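Local coordinates for receptor-type tyrosine-protein phosphatase C (Rattus norvegicus, PDB 5FN8), which acts as a receptor tyrosine phosphatase, probably required for T-cell activation through the antigen receptor and probably dephosphorylating signalling proteins such as FYN and LYN, at residues B[61-65]-B[66-70]. Sequence-based numbering, arbitrary orientation.
Sequences NLRPY and TEYTV
The ring of Tyr68 carries this contact, with Leu62 over one face and the backbone N of Arg63 at its edge. Leu62 CD2 makes a CH-pi contact, 4.2 Å from the centroid of the Tyr68 ring and displaced from the ring centre. The methyl group lies 24° off the ring normal. Leu62 CB adds an apolar contact nearer the hydroxyl end, 3.8 Å from Tyr68 CE2. At the edge, Arg63 N donates a hydrogen bond to Tyr68 OH, 2.9 Å long and nearly straight at 170°. This bond holds the buried residue's hydroxyl, and with it the outer end of the ring, through a backbone partner five residues earlier. Tyr68 CG is anti to its own carbonyl carbon (chi1 -70°), which directs the ring back toward the preceding loop, beside Leu62 and Arg63. Arg63 CG passes close to the hydroxyl, 3.6 Å from Tyr68 OH, before the chain bends away. The Arg63 guanidinium plane stands steeply to the ring and does not stack on it.

Thr66 packs inside the turn. Its CB is 3.6 Å from Arg63 O. Thr66 OG1 lies 3.1 Å from Pro64 O, a possible hydrogen bond, though another acceptor competes for its proton. Tyr65 has left-handed helical backbone angles, and the chain turns sharply there.

The arrangement is a tyrosine corner, a feature common in fibronectin type III domains, here in the first of the two. It joins the loop after strand 56-59 to the start of strand 67-76. Strand 89-92 pairs with that strand, and its Phe91 ring lies nearly parallel to Tyr68. The Thr93 hydroxyl is hydrogen-bonded to both Arg63 O and Thr66 N. A strand of the second subunit pairs antiparallel with residues 68-70, extending the sheet across the interface.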
loop_
_atom_site.group_PDB
_atom_site.type_symbol
_atom_site.label_atom_id
_atom_site.label_comp_id
_atom_site.label_asym_id
_atom_site.label_seq_id
_atom_site.Cartn_x
_atom_site.Cartn_y
_atom_site.Cartn_z
ATOM N N ASN B 61 -13.962 6.027 -2.626
ATOM C CA ASN B 61 -13.017 4.905 -2.501
ATOM C C ASN B 61 -11.548 5.290 -2.678
ATOM O O ASN B 61 -10.763 4.526 -3.256
ATOM C CB ASN B 61 -13.429 3.735 -3.429
ATOM C CG ASN B 61 -14.895 3.373 -3.324
ATOM O OD1 ASN B 61 -15.412 3.054 -2.246
ATOM N ND2 ASN B 61 -15.596 3.439 -4.442
ATOM N N LEU B 62 -11.171 6.478 -2.177
ATOM C CA LEU B 62 -9.783 6.943 -2.281
ATOM C C LEU B 62 -9.030 6.505 -1.046
ATOM O O LEU B 62 -9.667 6.115 -0.061
ATOM C CB LEU B 62 -9.716 8.469 -2.500
ATOM C CG LEU B 62 -10.524 9.045 -3.699
ATOM C CD1 LEU B 62 -10.434 10.547 -3.742
ATOM C CD2 LEU B 62 -10.052 8.482 -5.035
ATOM N N ARG B 63 -7.692 6.497 -1.090
ATOM C CA ARG B 63 -6.911 6.118 0.101
ATOM C C ARG B 63 -6.729 7.361 0.981
ATOM O O ARG B 63 -6.537 8.459 0.446
ATOM C CB ARG B 63 -5.503 5.558 -0.267
ATOM C CG ARG B 63 -5.424 4.646 -1.501
ATOM C CD ARG B 63 -5.621 3.145 -1.266
ATOM N NE ARG B 63 -4.945 2.377 -2.329
ATOM C CZ ARG B 63 -5.477 2.036 -3.509
ATOM N NH1 ARG B 63 -6.735 2.358 -3.800
ATOM N NH2 ARG B 63 -4.755 1.367 -4.402
ATOM N N PRO B 64 -6.675 7.216 2.333
ATOM C CA PRO B 64 -6.433 8.399 3.188
ATOM C C PRO B 64 -5.031 8.948 3.040
ATOM O O PRO B 64 -4.105 8.220 2.656
ATOM C CB PRO B 64 -6.711 7.875 4.587
ATOM C CG PRO B 64 -7.565 6.639 4.378
ATOM C CD PRO B 64 -6.937 6.026 3.171
ATOM N N TYR B 65 -4.903 10.270 3.262
ATOM C CA TYR B 65 -3.664 11.047 3.186
ATOM C C TYR B 65 -2.838 10.816 1.897
ATOM O O TYR B 65 -1.614 10.666 1.918
ATOM C CB TYR B 65 -2.857 10.911 4.515
ATOM C CG TYR B 65 -1.950 12.098 4.755
ATOM C CD1 TYR B 65 -2.466 13.329 5.147
ATOM C CD2 TYR B 65 -0.579 12.010 4.526
ATOM C CE1 TYR B 65 -1.646 14.448 5.283
ATOM C CE2 TYR B 65 0.261 13.110 4.708
ATOM C CZ TYR B 65 -0.278 14.329 5.090
ATOM O OH TYR B 65 0.544 15.416 5.290
ATOM N N THR B 66 -3.539 10.757 0.761
ATOM C CA THR B 66 -2.939 10.533 -0.544
ATOM C C THR B 66 -3.190 11.752 -1.422
ATOM O O THR B 66 -4.286 12.302 -1.415
ATOM C CB THR B 66 -3.432 9.192 -1.135
ATOM O OG1 THR B 66 -3.036 8.133 -0.268
ATOM C CG2 THR B 66 -2.856 8.897 -2.513
ATOM N N GLU B 67 -2.153 12.186 -2.136
ATOM C CA GLU B 67 -2.215 13.265 -3.120
ATOM C C GLU B 67 -2.770 12.696 -4.416
ATOM O O GLU B 67 -2.333 11.628 -4.864
ATOM C CB GLU B 67 -0.812 13.830 -3.387
ATOM C CG GLU B 67 -0.732 15.340 -3.235
ATOM C CD GLU B 67 0.044 15.807 -2.021
ATOM O OE1 GLU B 67 1.152 15.276 -1.781
ATOM O OE2 GLU B 67 -0.434 16.741 -1.336
ATOM N N TYR B 68 -3.755 13.395 -5.003
ATOM C CA TYR B 68 -4.367 13.015 -6.257
ATOM C C TYR B 68 -4.455 14.184 -7.217
ATOM O O TYR B 68 -4.446 15.349 -6.810
ATOM C CB TYR B 68 -5.791 12.516 -6.042
ATOM C CG TYR B 68 -5.918 11.189 -5.359
ATOM C CD1 TYR B 68 -5.926 10.006 -6.091
ATOM C CD2 TYR B 68 -6.129 11.110 -3.978
ATOM C CE1 TYR B 68 -6.082 8.777 -5.466
ATOM C CE2 TYR B 68 -6.319 9.886 -3.345
ATOM C CZ TYR B 68 -6.257 8.721 -4.089
ATOM O OH TYR B 68 -6.458 7.522 -3.469
ATOM N N THR B 69 -4.621 13.862 -8.493
ATOM C CA THR B 69 -4.826 14.868 -9.522
ATOM C C THR B 69 -6.000 14.481 -10.365
ATOM O O THR B 69 -6.129 13.301 -10.695
ATOM C CB THR B 69 -3.551 15.267 -10.248
ATOM O OG1 THR B 69 -3.923 16.162 -11.282
ATOM C CG2 THR B 69 -2.809 14.096 -10.828
ATOM N N VAL B 70 -6.909 15.461 -10.618
ATOM C CA VAL B 70 -8.155 15.313 -11.376
ATOM C C VAL B 70 -8.120 16.205 -12.583
ATOM O O VAL B 70 -7.523 17.280 -12.531
ATOM C CB VAL B 70 -9.441 15.680 -10.574
ATOM C CG1 VAL B 70 -10.671 14.919 -11.074
ATOM C CG2 VAL B 70 -9.267 15.478 -9.115
#